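PDB 3TS7: geranyltranstransferase from Methylococcus capsulatus, which probably condenses isopentenyl diphosphate with dimethylallyl and geranyl diphosphates to make farnesyl diphosphate, in a reaction that depends on magnesium. Local coordinates for residues R52-L57 with R186-L191; D212-Y217 with D288-L293; K219-A224 with R295-R300. One frame throughout, in Å; residues are numbered along the deposited sequence. Where two conformers were deposited one is given.

Interaction 1: residues R52-L57 with R186-L191. With PO4 (phosphate ion), chain E.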
ATOM      1  N   ARG B  52      15.976 -11.155  -5.937  1.00 41.20           N
ATOM      2  CA  ARG B  52      15.546 -11.206  -4.520  1.00 38.93           C
ATOM      3  C   ARG B  52      16.521 -10.482  -3.595  1.00 42.75           C
ATOM      4  O   ARG B  52      16.813 -10.958  -2.495  1.00 35.06           O
ATOM      5  CB  ARG B  52      15.309 -12.649  -4.018  1.00 37.57           C
ATOM      6  CG  ARG B  52      14.482 -13.531  -4.934  1.00 38.19           C
ATOM      7  CD  ARG B  52      13.082 -12.984  -5.129  1.00 45.15           C
ATOM      8  NE  ARG B  52      12.190 -13.940  -5.780  1.00 46.61           N
ATOM      9  CZ  ARG B  52      11.008 -13.628  -6.311  1.00 44.17           C
ATOM     10  NH1 ARG B  52      10.561 -12.380  -6.283  1.00 33.51           N
ATOM     11  NH2 ARG B  52      10.268 -14.571  -6.881  1.00 47.11           N
ATOM     12  N   MET B  53      17.014  -9.326  -4.045  1.00 38.34           N
ATOM     13  CA  MET B  53      18.047  -8.611  -3.308  1.00 37.06           C
ATOM     14  C   MET B  53      17.550  -8.195  -1.925  1.00 38.06           C
ATOM     15  O   MET B  53      18.261  -8.339  -0.922  1.00 32.79           O
ATOM     16  CB  MET B  53      18.497  -7.366  -4.082  1.00 36.80           C
ATOM     17  CG  MET B  53      19.776  -6.736  -3.506  1.00 48.73           C
ATOM     18  SD  MET B  53      19.857  -4.933  -3.486  1.00 58.36           S
ATOM     19  CE  MET B  53      19.362  -4.465  -5.137  1.00 47.90           C
ATOM     20  N   ARG B  54      16.333  -7.662  -1.874  1.00 33.84           N
ATOM     21  CA  ARG B  54      15.795  -7.212  -0.588  1.00 31.51           C
ATOM     22  C   ARG B  54      15.554  -8.341   0.441  1.00 30.99           C
ATOM     23  O   ARG B  54      15.923  -8.166   1.607  1.00 36.70           O
ATOM     24  CB  ARG B  54      14.606  -6.265  -0.776  1.00 37.24           C
ATOM     25  CG  ARG B  54      15.025  -4.943  -1.385  1.00 35.82           C
ATOM     26  CD  ARG B  54      13.976  -4.416  -2.321  1.00 41.70           C
ATOM     27  NE  ARG B  54      14.517  -3.349  -3.152  1.00 39.61           N
ATOM     28  CZ  ARG B  54      15.075  -3.532  -4.338  1.00 33.82           C
ATOM     29  NH1 ARG B  54      15.533  -2.487  -5.005  1.00 39.39           N
ATOM     30  NH2 ARG B  54      15.168  -4.744  -4.864  1.00 39.35           N
ATOM     31  N   PRO B  55      14.943  -9.481   0.027  1.00 35.84           N
ATOM     32  CA  PRO B  55      14.888 -10.666   0.891  1.00 37.07           C
ATOM     33  C   PRO B  55      16.249 -11.191   1.315  1.00 33.69           C
ATOM     34  O   PRO B  55      16.397 -11.604   2.457  1.00 37.43           O
ATOM     35  CB  PRO B  55      14.216 -11.712  -0.006  1.00 34.24           C
ATOM     36  CG  PRO B  55      13.260 -10.905  -0.783  1.00 39.44           C
ATOM     37  CD  PRO B  55      14.021  -9.645  -1.115  1.00 34.04           C
ATOM     38  N   LEU B  56      17.219 -11.196   0.400  1.00 40.43           N
ATOM     39  CA  LEU B  56      18.579 -11.646   0.744  1.00 38.56           C
ATOM     40  C   LEU B  56      19.141 -10.779   1.852  1.00 35.93           C
ATOM     41  O   LEU B  56      19.678 -11.300   2.826  1.00 31.11           O
ATOM     42  CB  LEU B  56      19.503 -11.619  -0.462  1.00 36.51           C
ATOM     43  CG  LEU B  56      19.289 -12.683  -1.535  1.00 45.33           C
ATOM     44  CD1 LEU B  56      20.139 -12.359  -2.759  1.00 46.16           C
ATOM     45  CD2 LEU B  56      19.584 -14.062  -1.009  1.00 41.15           C
ATOM     46  N   LEU B  57      18.980  -9.461   1.724  1.00 34.37           N
ATOM     47  CA  LEU B  57      19.350  -8.549   2.802  1.00 33.99           C
ATOM     48  C   LEU B  57      18.624  -8.860   4.105  1.00 36.44           C
ATOM     49  O   LEU B  57      19.238  -8.834   5.155  1.00 33.71           O
ATOM     50  CB  LEU B  57      19.090  -7.099   2.407  1.00 35.67           C
ATOM     51  CG  LEU B  57      20.108  -6.563   1.401  1.00 44.36           C
ATOM     52  CD1 LEU B  57      19.591  -5.263   0.811  1.00 33.18           C
ATOM     53  CD2 LEU B  57      21.459  -6.371   2.088  1.00 41.71           C
ATOM     54  N   ARG B 186      15.899   8.079  -1.516  1.00 35.59           N
ATOM     55  CA  ARG B 186      14.458   7.945  -1.363  1.00 37.24           C
ATOM     56  C   ARG B 186      13.879   6.836  -2.243  1.00 37.47           C
ATOM     57  O   ARG B 186      13.176   5.941  -1.723  1.00 36.48           O
ATOM     58  CB  ARG B 186      13.749   9.286  -1.596  1.00 31.99           C
ATOM     59  CG  ARG B 186      14.004  10.339  -0.536  1.00 33.19           C
ATOM     60  CD  ARG B 186      13.765  11.717  -1.166  1.00 45.07           C
ATOM     61  NE  ARG B 186      13.867  12.820  -0.217  1.00 47.00           N
ATOM     62  CZ  ARG B 186      12.835  13.356   0.431  1.00 68.07           C
ATOM     63  NH1 ARG B 186      11.593  12.888   0.246  1.00 48.78           N
ATOM     64  NH2 ARG B 186      13.047  14.363   1.270  1.00 57.18           N
ATOM     65  N   LYS B 187      14.202   6.871  -3.541  1.00 35.43           N
ATOM     66  CA  LYS B 187      13.635   5.947  -4.538  0.50 33.76           C
ATOM     67  C   LYS B 187      13.977   4.475  -4.297  1.00 38.34           C
ATOM     68  O   LYS B 187      13.142   3.595  -4.518  1.00 36.03           O
ATOM     69  CB  LYS B 187      14.048   6.347  -5.966  0.50 29.86           C
ATOM     70  CG  LYS B 187      13.654   5.336  -7.073  0.50 36.09           C
ATOM     71  CD  LYS B 187      13.489   5.979  -8.444  0.50 33.64           C
ATOM     72  CE  LYS B 187      13.446   4.925  -9.554  0.50 42.15           C
ATOM     73  NZ  LYS B 187      12.092   4.328  -9.751  0.50 36.20           N
ATOM     74  N   THR B 188      15.212   4.221  -3.879  1.00 34.68           N
ATOM     75  CA  THR B 188      15.767   2.871  -3.830  1.00 41.11           C
ATOM     76  C   THR B 188      16.282   2.567  -2.430  1.00 41.38           C
ATOM     77  O   THR B 188      16.104   1.463  -1.903  1.00 37.07           O
ATOM     78  CB  THR B 188      16.913   2.736  -4.879  1.00 46.39           C
ATOM     79  OG1 THR B 188      16.400   3.055  -6.182  1.00 50.41           O
ATOM     80  CG2 THR B 188      17.499   1.336  -4.914  1.00 49.49           C
ATOM     81  N   GLY B 189      16.915   3.569  -1.832  1.00 37.57           N
ATOM     82  CA  GLY B 189      17.586   3.387  -0.557  1.00 32.62           C
ATOM     83  C   GLY B 189      16.669   3.053   0.599  1.00 33.63           C
ATOM     84  O   GLY B 189      16.995   2.180   1.399  1.00 32.11           O
ATOM     85  N   ALA B 190      15.515   3.724   0.684  1.00 29.17           N
ATOM     86  CA  ALA B 190      14.627   3.557   1.837  1.00 27.41           C
ATOM     87  C   ALA B 190      14.157   2.103   1.964  1.00 31.28           C
ATOM     88  O   ALA B 190      14.163   1.557   3.067  1.00 32.49           O
ATOM     89  CB  ALA B 190      13.437   4.546   1.788  1.00 32.81           C
ATOM     90  N   LEU B 191      13.810   1.466   0.842  1.00 33.45           N
ATOM     91  CA  LEU B 191      13.291   0.092   0.894  1.00 30.99           C
ATOM     92  C   LEU B 191      14.402  -0.926   1.182  1.00 35.68           C
ATOM     93  O   LEU B 191      14.150  -1.966   1.790  1.00 35.02           O
ATOM     94  CB  LEU B 191      12.532  -0.293  -0.386  1.00 31.77           C
ATOM     95  CG  LEU B 191      11.673  -1.568  -0.336  1.00 35.94           C
ATOM     96  CD1 LEU B 191      10.611  -1.472   0.761  1.00 40.87           C
ATOM     97  CD2 LEU B 191      11.052  -1.907  -1.693  1.00 34.00           C
TER
HETATM   98  P   PO4 E 323      17.021  -4.485  -8.269  1.00 76.11           P
HETATM   99  O1  PO4 E 323      15.775  -4.679  -9.104  1.00 77.88           O
HETATM  100  O2  PO4 E 323      17.324  -5.729  -7.468  1.00 77.28           O
HETATM  101  O3  PO4 E 323      18.192  -4.215  -9.173  1.00 70.24           O
HETATM  102  O4  PO4 E 323      16.802  -3.315  -7.341  1.00 62.99           O
HETATM  103  O   HOH W   1      14.780  -0.376  -3.037  1.00 34.85           O
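Both phosphate and water meet the Arg54 guanidinium at its edge, in its plane, and the Thr188 CG2 methyl also lies near that plane, whereas Leu191 CD2 comes in obliquely. In the all-helical isoprenoid synthase fold, helices 53-65 and 177-201 face each other near the middle of the chain, probably lining the central cavity. Arg54 NH1 gives phosphate O4 a short, nearly straight bond (2.8 Å, 164°); NH2 adds a weak, bent one of 3.3 Å to the same oxygen. The ion probably came from the crystallisation liquor, but its place is consistent with a diphosphate pocket as in related synthases. Met53, on the same helix, brings its CE methyl 3.3 Å from phosphate O2. Arg54 CD rests 3.9 Å from Leu191 CD2, the two side chains crossing at about a right angle. The bend at chi2 (144°) of Arg54 belongs to the path that carries its guanidinium past this leucine. Leu191 also packs on Ile82 and His83 of helix 73-90. No direct hydrogen bond joins the segments; a water bridges them, accepting from Arg54 NH1 at 3.0 Å and donating to Thr188 O at a doubtfully short 2.5 Å.

Interaction 2: residues D212-Y217 with D288-L293; sequences DRLDHY and DLLREL
With CG anti to the backbone N (chi1 166°), the Tyr217 ring reaches out from helix 212-217 to Leu290, whose own CG stands anti to its carbonyl carbon and carries the two methyls toward the tyrosine and Leu214. The two helices run nearly parallel, 20° apart in direction, within the all-helical isoprenoid synthase fold. Their axes approach no closer than 12.7 Å, and the long tyrosine side chain spans much of that gap. Tyr217 OH donates a 2.7 Å hydrogen bond to Leu290 O, a side-chain-to-backbone link between buried groups. The carbonyl oxygen sits at the ring's edge, near its plane, with the hydroxyl tilted 23° from the carbonyl plane. This bond satisfies the buried hydroxyl and limits how far the ring can swing. Apolar contacts lie beside it: Leu290 CB is 3.9 Å from Tyr217 CZ, and Leu290 CD2 is 4.0 Å from CE2 of the same ring. Leu280 and Ser279 also pack against Tyr217, while Ala60 and Thr64 of helix 53-65 border Leu290. Away from the interface, Asp288 and Arg291 form a salt bridge along helix 288-293. One turn before the tyrosine, Leu214 meets Leu290 at about a right angle, CD2 of Leu214 lying 3.7 Å from CD1 of Leu290.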
ATOM      1  N   ASP B 212      21.849   0.985  14.022  1.00 29.62           N
ATOM      2  CA  ASP B 212      22.479   2.133  13.317  1.00 33.86           C
ATOM      3  C   ASP B 212      23.581   1.694  12.381  1.00 28.64           C
ATOM      4  O   ASP B 212      23.659   2.172  11.255  1.00 31.16           O
ATOM      5  CB  ASP B 212      23.044   3.166  14.308  1.00 33.08           C
ATOM      6  CG  ASP B 212      21.978   3.759  15.223  1.00 52.28           C
ATOM      7  OD1 ASP B 212      22.353   4.467  16.180  1.00 59.81           O
ATOM      8  OD2 ASP B 212      20.768   3.515  15.003  1.00 49.32           O
ATOM      9  N   ARG B 213      24.438   0.771  12.834  1.00 32.97           N
ATOM     10  CA  ARG B 213      25.523   0.280  11.966  1.00 31.13           C
ATOM     11  C   ARG B 213      25.000  -0.466  10.761  1.00 28.95           C
ATOM     12  O   ARG B 213      25.481  -0.288   9.643  1.00 29.71           O
ATOM     13  CB  ARG B 213      26.484  -0.636  12.730  1.00 33.42           C
ATOM     14  CG  ARG B 213      27.374   0.067  13.727  1.00 33.98           C
ATOM     15  CD  ARG B 213      28.294  -0.965  14.413  1.00 56.80           C
ATOM     16  NE  ARG B 213      29.281  -0.317  15.271  1.00 64.44           N
ATOM     17  CZ  ARG B 213      30.511   0.021  14.890  1.00 65.35           C
ATOM     18  NH1 ARG B 213      31.328   0.617  15.752  1.00 64.62           N
ATOM     19  NH2 ARG B 213      30.930  -0.232  13.654  1.00 48.31           N
ATOM     20  N   LEU B 214      24.002  -1.306  10.981  1.00 27.68           N
ATOM     21  CA  LEU B 214      23.485  -2.112   9.894  1.00 26.62           C
ATOM     22  C   LEU B 214      22.668  -1.255   8.931  1.00 24.41           C
ATOM     23  O   LEU B 214      22.663  -1.514   7.723  1.00 31.95           O
ATOM     24  CB  LEU B 214      22.653  -3.285  10.432  1.00 31.87           C
ATOM     25  CG  LEU B 214      23.478  -4.427  11.033  1.00 33.94           C
ATOM     26  CD1 LEU B 214      22.609  -5.310  11.945  1.00 45.79           C
ATOM     27  CD2 LEU B 214      24.108  -5.241   9.928  1.00 36.62           C
ATOM     28  N   ASP B 215      21.959  -0.285   9.474  1.00 27.29           N
ATOM     29  CA  ASP B 215      21.341   0.769   8.642  1.00 29.80           C
ATOM     30  C   ASP B 215      22.364   1.536   7.789  1.00 28.56           C
ATOM     31  O   ASP B 215      22.153   1.725   6.576  1.00 38.26           O
ATOM     32  CB  ASP B 215      20.545   1.752   9.494  1.00 30.63           C
ATOM     33  CG  ASP B 215      19.826   2.774   8.636  1.00 35.96           C
ATOM     34  OD1 ASP B 215      18.965   2.381   7.808  1.00 30.55           O
ATOM     35  OD2 ASP B 215      20.155   3.955   8.754  1.00 35.66           O
ATOM     36  N   HIS B 216      23.476   1.951   8.402  1.00 30.68           N
ATOM     37  CA  HIS B 216      24.574   2.581   7.617  1.00 27.96           C
ATOM     38  C   HIS B 216      25.158   1.657   6.564  1.00 26.69           C
ATOM     39  O   HIS B 216      25.418   2.092   5.438  1.00 32.67           O
ATOM     40  CB  HIS B 216      25.676   3.171   8.520  1.00 33.09           C
ATOM     41  CG  HIS B 216      26.491   4.228   7.836  1.00 51.57           C
ATOM     42  ND1 HIS B 216      25.949   5.423   7.409  1.00 62.79           N
ATOM     43  CD2 HIS B 216      27.796   4.259   7.474  1.00 51.17           C
ATOM     44  CE1 HIS B 216      26.886   6.147   6.822  1.00 55.96           C
ATOM     45  NE2 HIS B 216      28.017   5.466   6.852  1.00 47.93           N
ATOM     46  N   TYR B 217      25.324   0.368   6.893  1.00 29.02           N
ATOM     47  CA  TYR B 217      25.711  -0.640   5.894  1.00 27.92           C
ATOM     48  C   TYR B 217      24.712  -0.640   4.732  1.00 31.68           C
ATOM     49  O   TYR B 217      25.095  -0.657   3.540  1.00 31.89           O
ATOM     50  CB  TYR B 217      25.793  -2.045   6.552  1.00 25.70           C
ATOM     51  CG  TYR B 217      25.846  -3.197   5.593  1.00 33.44           C
ATOM     52  CD1 TYR B 217      27.070  -3.664   5.094  1.00 33.57           C
ATOM     53  CD2 TYR B 217      24.682  -3.834   5.174  1.00 29.81           C
ATOM     54  CE1 TYR B 217      27.116  -4.719   4.206  1.00 29.50           C
ATOM     55  CE2 TYR B 217      24.722  -4.891   4.293  1.00 38.94           C
ATOM     56  CZ  TYR B 217      25.939  -5.340   3.819  1.00 37.90           C
ATOM     57  OH  TYR B 217      25.973  -6.388   2.929  1.00 34.64           O
ATOM     58  N   ASP B 288      30.574 -12.044   8.002  1.00 33.79           N
ATOM     59  CA  ASP B 288      31.266 -12.347   6.739  1.00 36.24           C
ATOM     60  C   ASP B 288      30.306 -12.450   5.570  1.00 43.21           C
ATOM     61  O   ASP B 288      30.647 -12.072   4.441  1.00 36.89           O
ATOM     62  CB  ASP B 288      32.090 -13.635   6.818  1.00 37.46           C
ATOM     63  CG  ASP B 288      33.358 -13.455   7.616  1.00 41.71           C
ATOM     64  OD1 ASP B 288      33.668 -12.290   7.972  1.00 37.26           O
ATOM     65  OD2 ASP B 288      34.032 -14.469   7.899  1.00 35.64           O
ATOM     66  N   LEU B 289      29.114 -12.978   5.849  1.00 39.57           N
ATOM     67  CA  LEU B 289      28.062 -13.050   4.869  1.00 35.70           C
ATOM     68  C   LEU B 289      27.708 -11.666   4.316  1.00 31.58           C
ATOM     69  O   LEU B 289      27.598 -11.505   3.099  1.00 33.64           O
ATOM     70  CB  LEU B 289      26.819 -13.712   5.477  1.00 41.21           C
ATOM     71  CG  LEU B 289      25.755 -14.116   4.456  1.00 39.17           C
ATOM     72  CD1 LEU B 289      26.266 -15.213   3.528  1.00 51.63           C
ATOM     73  CD2 LEU B 289      24.495 -14.596   5.211  1.00 47.56           C
ATOM     74  N   LEU B 290      27.563 -10.684   5.201  1.00 29.80           N
ATOM     75  CA  LEU B 290      27.263  -9.302   4.770  1.00 32.48           C
ATOM     76  C   LEU B 290      28.436  -8.643   4.028  1.00 37.08           C
ATOM     77  O   LEU B 290      28.230  -7.852   3.099  1.00 32.53           O
ATOM     78  CB  LEU B 290      26.831  -8.446   5.952  1.00 31.47           C
ATOM     79  CG  LEU B 290      25.467  -8.838   6.558  1.00 28.60           C
ATOM     80  CD1 LEU B 290      25.190  -7.975   7.750  1.00 36.66           C
ATOM     81  CD2 LEU B 290      24.346  -8.699   5.517  1.00 38.99           C
ATOM     82  N   ARG B 291      29.654  -9.005   4.423  1.00 34.06           N
ATOM     83  CA  ARG B 291      30.867  -8.539   3.762  1.00 34.09           C
ATOM     84  C   ARG B 291      30.901  -8.998   2.310  1.00 36.59           C
ATOM     85  O   ARG B 291      31.182  -8.208   1.411  1.00 35.30           O
ATOM     86  CB  ARG B 291      32.122  -8.996   4.540  1.00 33.87           C
ATOM     87  CG  ARG B 291      32.330  -8.264   5.856  1.00 28.41           C
ATOM     88  CD  ARG B 291      33.583  -8.691   6.673  1.00 30.62           C
ATOM     89  NE  ARG B 291      33.550  -8.047   7.986  1.00 31.68           N
ATOM     90  CZ  ARG B 291      33.118  -8.608   9.114  1.00 29.55           C
ATOM     91  NH1 ARG B 291      33.083  -7.903  10.218  1.00 30.68           N
ATOM     92  NH2 ARG B 291      32.711  -9.866   9.144  1.00 30.50           N
ATOM     93  N   GLU B 292      30.580 -10.264   2.077  1.00 33.45           N
ATOM     94  CA  GLU B 292      30.543 -10.810   0.731  1.00 29.79           C
ATOM     95  C   GLU B 292      29.327 -10.339  -0.070  1.00 37.38           C
ATOM     96  O   GLU B 292      29.405 -10.147  -1.299  1.00 34.40           O
ATOM     97  CB  GLU B 292      30.553 -12.342   0.791  1.00 36.57           C
ATOM     98  CG  GLU B 292      31.854 -12.915   1.360  1.00 32.68           C
ATOM     99  CD  GLU B 292      33.044 -12.749   0.415  1.00 38.77           C
ATOM    100  OE1 GLU B 292      34.172 -12.546   0.910  1.00 47.60           O
ATOM    101  OE2 GLU B 292      32.862 -12.823  -0.821  1.00 45.99           O
ATOM    102  N   LEU B 293      28.199 -10.192   0.617  1.00 31.79           N
ATOM    103  CA  LEU B 293      26.981  -9.706  -0.026  1.00 32.20           C
ATOM    104  C   LEU B 293      27.149  -8.245  -0.516  1.00 31.37           C
ATOM    105  O   LEU B 293      26.689  -7.911  -1.606  1.00 40.31           O
ATOM    106  CB  LEU B 293      25.780  -9.839   0.913  1.00 36.47           C
ATOM    107  CG  LEU B 293      24.402  -9.552   0.311  1.00 37.60           C
ATOM    108  CD1 LEU B 293      24.070 -10.531  -0.839  1.00 36.53           C
ATOM    109  CD2 LEU B 293      23.333  -9.591   1.394  1.00 44.37           C
TER

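Interaction 3: residues K219-A224 with R295-R300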
ATOM      1  N   LYS B 219      22.449   1.696   3.823  1.00 28.19           N
ATOM      2  CA  LYS B 219      22.489   2.999   3.122  1.00 30.51           C
ATOM      3  C   LYS B 219      23.656   3.078   2.131  1.00 34.17           C
ATOM      4  O   LYS B 219      23.476   3.463   0.963  1.00 31.68           O
ATOM      5  CB  LYS B 219      22.576   4.148   4.133  1.00 31.76           C
ATOM      6  CG  LYS B 219      22.620   5.535   3.474  1.00 35.73           C
ATOM      7  CD  LYS B 219      22.671   6.642   4.490  1.00 45.16           C
ATOM      8  CE  LYS B 219      22.466   8.007   3.825  1.00 42.85           C
ATOM      9  NZ  LYS B 219      22.444   9.071   4.859  1.00 46.39           N
ATOM     10  N   CYS B 220      24.842   2.657   2.592  1.00 34.98           N
ATOM     11  CA  CYS B 220      26.051   2.693   1.762  1.00 29.45           C
ATOM     12  C   CYS B 220      25.993   1.700   0.604  1.00 29.57           C
ATOM     13  O   CYS B 220      26.356   2.052  -0.511  1.00 34.71           O
ATOM     14  CB  CYS B 220      27.321   2.512   2.619  1.00 28.36           C
ATOM     15  SG  CYS B 220      27.590   3.813   3.818  1.00 39.07           S
ATOM     16  N   ILE B 221      25.507   0.469   0.813  1.00 29.39           N
ATOM     17  CA  ILE B 221      25.426  -0.419  -0.351  1.00 32.64           C
ATOM     18  C   ILE B 221      24.370   0.032  -1.381  1.00 32.18           C
ATOM     19  O   ILE B 221      24.559  -0.153  -2.588  1.00 38.09           O
ATOM     20  CB  ILE B 221      25.285  -1.935  -0.028  1.00 34.69           C
ATOM     21  CG1 ILE B 221      23.909  -2.286   0.499  1.00 35.70           C
ATOM     22  CG2 ILE B 221      26.400  -2.416   0.944  1.00 38.85           C
ATOM     23  CD1 ILE B 221      23.790  -3.772   0.850  1.00 48.20           C
ATOM     24  N   GLY B 222      23.287   0.635  -0.889  1.00 40.30           N
ATOM     25  CA  GLY B 222      22.211   1.131  -1.744  1.00 37.60           C
ATOM     26  C   GLY B 222      22.743   2.227  -2.665  1.00 34.01           C
ATOM     27  O   GLY B 222      22.497   2.209  -3.865  1.00 42.59           O
ATOM     28  N   LEU B 223      23.507   3.154  -2.103  1.00 30.56           N
ATOM     29  CA  LEU B 223      24.046   4.253  -2.902  1.00 35.44           C
ATOM     30  C   LEU B 223      25.093   3.753  -3.882  1.00 35.87           C
ATOM     31  O   LEU B 223      25.050   4.079  -5.069  1.00 38.15           O
ATOM     32  CB  LEU B 223      24.625   5.342  -2.000  1.00 35.11           C
ATOM     33  CG  LEU B 223      23.594   6.301  -1.413  1.00 45.42           C
ATOM     34  CD1 LEU B 223      24.174   7.007  -0.216  1.00 45.07           C
ATOM     35  CD2 LEU B 223      23.078   7.308  -2.476  1.00 40.27           C
ATOM     36  N   ALA B 224      26.002   2.922  -3.374  1.00 37.27           N
ATOM     37  CA  ALA B 224      27.105   2.388  -4.156  1.00 34.37           C
ATOM     38  C   ALA B 224      26.660   1.598  -5.388  1.00 36.86           C
ATOM     39  O   ALA B 224      27.231   1.768  -6.454  1.00 35.86           O
ATOM     40  CB  ALA B 224      28.035   1.536  -3.264  1.00 35.95           C
ATOM     41  N   ARG B 295      29.948  -6.849  -1.686  1.00 39.43           N
ATOM     42  CA  ARG B 295      30.663  -6.943  -2.967  1.00 38.20           C
ATOM     43  C   ARG B 295      29.786  -7.416  -4.118  1.00 41.88           C
ATOM     44  O   ARG B 295      29.809  -6.827  -5.196  1.00 44.10           O
ATOM     45  CB  ARG B 295      31.931  -7.814  -2.867  1.00 33.89           C
ATOM     46  CG  ARG B 295      32.567  -8.057  -4.246  1.00 50.79           C
ATOM     47  CD  ARG B 295      33.838  -8.878  -4.265  1.00 59.34           C
ATOM     48  NE  ARG B 295      33.752 -10.118  -3.497  1.00 69.04           N
ATOM     49  CZ  ARG B 295      34.674 -11.082  -3.530  1.00 76.29           C
ATOM     50  NH1 ARG B 295      35.753 -10.950  -4.297  1.00 81.62           N
ATOM     51  NH2 ARG B 295      34.533 -12.170  -2.785  1.00 54.78           N
ATOM     52  N   PHE B 296      29.014  -8.471  -3.879  1.00 45.24           N
ATOM     53  CA  PHE B 296      28.131  -9.045  -4.888  1.00 42.55           C
ATOM     54  C   PHE B 296      27.102  -8.033  -5.420  1.00 39.71           C
ATOM     55  O   PHE B 296      26.901  -7.906  -6.631  1.00 40.92           O
ATOM     56  CB  PHE B 296      27.414 -10.274  -4.305  1.00 40.52           C
ATOM     57  CG  PHE B 296      26.389 -10.859  -5.224  1.00 40.36           C
ATOM     58  CD1 PHE B 296      25.042 -10.541  -5.078  1.00 46.78           C
ATOM     59  CD2 PHE B 296      26.768 -11.715  -6.256  1.00 42.89           C
ATOM     60  CE1 PHE B 296      24.082 -11.067  -5.952  1.00 47.68           C
ATOM     61  CE2 PHE B 296      25.815 -12.260  -7.122  1.00 47.35           C
ATOM     62  CZ  PHE B 296      24.471 -11.928  -6.974  1.00 46.25           C
ATOM     63  N   ILE B 297      26.445  -7.339  -4.498  1.00 40.09           N
ATOM     64  CA  ILE B 297      25.406  -6.368  -4.851  1.00 42.18           C
ATOM     65  C   ILE B 297      26.046  -5.168  -5.574  1.00 45.62           C
ATOM     66  O   ILE B 297      25.598  -4.790  -6.657  1.00 45.13           O
ATOM     67  CB  ILE B 297      24.608  -5.926  -3.598  1.00 39.96           C
ATOM     68  CG1 ILE B 297      23.744  -7.088  -3.079  1.00 32.44           C
ATOM     69  CG2 ILE B 297      23.752  -4.657  -3.872  1.00 38.19           C
ATOM     70  CD1 ILE B 297      23.041  -6.778  -1.749  1.00 38.36           C
ATOM     71  N   ILE B 298      27.123  -4.625  -5.003  1.00 42.02           N
ATOM     72  CA  ILE B 298      27.769  -3.422  -5.544  1.00 43.19           C
ATOM     73  C   ILE B 298      28.346  -3.641  -6.939  1.00 45.67           C
ATOM     74  O   ILE B 298      28.099  -2.826  -7.835  1.00 43.67           O
ATOM     75  CB  ILE B 298      28.826  -2.826  -4.580  1.00 41.27           C
ATOM     76  CG1 ILE B 298      28.139  -2.303  -3.319  1.00 40.47           C
ATOM     77  CG2 ILE B 298      29.627  -1.685  -5.254  1.00 45.05           C
ATOM     78  CD1 ILE B 298      29.077  -2.047  -2.158  1.00 44.06           C
ATOM     79  N   GLN B 299      29.037  -4.763  -7.149  1.00 45.95           N
ATOM     80  CA  GLN B 299      29.668  -5.050  -8.444  0.50 44.77           C
ATOM     81  C   GLN B 299      28.670  -5.591  -9.478  1.00 47.34           C
ATOM     82  O   GLN B 299      29.039  -5.878 -10.617  1.00 48.18           O
ATOM     83  CB  GLN B 299      30.883  -5.976  -8.264  0.50 45.65           C
ATOM     84  CG  GLN B 299      32.080  -5.282  -7.590  0.50 44.36           C
ATOM     85  CD  GLN B 299      33.256  -6.213  -7.334  0.50 39.12           C
ATOM     86  OE1 GLN B 299      33.358  -7.280  -7.930  0.50 54.41           O
ATOM     87  NE2 GLN B 299      34.146  -5.808  -6.441  0.50 46.11           N
ATOM     88  N   ARG B 300      27.401  -5.713  -9.067  1.00 49.15           N
ATOM     89  CA  ARG B 300      26.273  -6.126  -9.928  1.00 51.07           C
ATOM     90  C   ARG B 300      26.472  -7.499 -10.551  1.00 53.69           C
ATOM     91  O   ARG B 300      26.082  -7.735 -11.696  1.00 48.45           O
ATOM     92  CB  ARG B 300      25.990  -5.096 -11.044  1.00 51.55           C
ATOM     93  CG  ARG B 300      26.035  -3.623 -10.639  1.00 45.90           C
ATOM     94  CD  ARG B 300      25.070  -3.296  -9.528  1.00 42.08           C
ATOM     95  NE  ARG B 300      23.676  -3.582  -9.878  1.00 50.40           N
ATOM     96  CZ  ARG B 300      22.823  -4.285  -9.136  1.00 47.67           C
ATOM     97  NH1 ARG B 300      23.187  -4.784  -7.960  1.00 45.80           N
ATOM     98  NH2 ARG B 300      21.575  -4.461  -9.553  1.00 57.14           N
TER
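The backbones come closest at Ala224 and Ile298, whose CA atoms are 6.0 Å apart, at the last residue of helix 288-298. The small alanine permits this approach: its CB lies 3.8 Å from Ile298 CG1 and 3.9 Å from Ile298 CD1. Ile298 holds CG1 anti to its carbonyl carbon (chi1 -66°), and the extended arm beyond takes CD1 to within 4.1 Å of Ile221 CG2, where the two isoleucines cross at about a right angle. Ile221 uses its other branch for the neighbouring residue, its CD1 meeting Ile297 CD1 at 4.0 Å. This buried aliphatic seam joins two helices of the all-helical isoprenoid synthase fold, with Ala276 and Met272 of helix 262-279 packing on Ile221 and Ala224. Cutting Ile298 back to an alanine is likely to open a gap beside Ala224 CB and take from Ile221 CG2 its CD1 neighbour. Right after Ile298 the chain leaves the helix through a Schellman motif, with Arg300 at positive phi (59°). Arg300 also folds its side chain back over the helix end, and its NE makes a salt bridge with Asp229 on helix 208-237. Ile297 O takes two bonds from Arg300: the turn supplies the backbone N at 3.1 Å, and the folded-back side chain supplies NH1 at 2.7 Å, the carbonyl oxygen lying just 2° out of the guanidinium plane.

In the fold
All three contacts are buried, but the centre of interaction 1 lies about 2 Å from that of the chain, against about 14 and 11 Å for the centres of interactions 2 and 3. Interactions 2 and 3 join the same helices, 208-237 and 288-298, with a tyrosine-to-carbonyl bond at one and purely aliphatic packing across the other. Interaction 1 instead pairs helices 53-65 and 177-201 through an arginine and a water, with the anion on the 53-65 side. Leu57, which does not itself touch 186-191, meets the other two contacts: its CD2 lies 3.8 Å from Leu293 CD2 and 3.7 Å from Ile221 CD1. Met53 CG touches Ile297 CD1 at 3.7 Å.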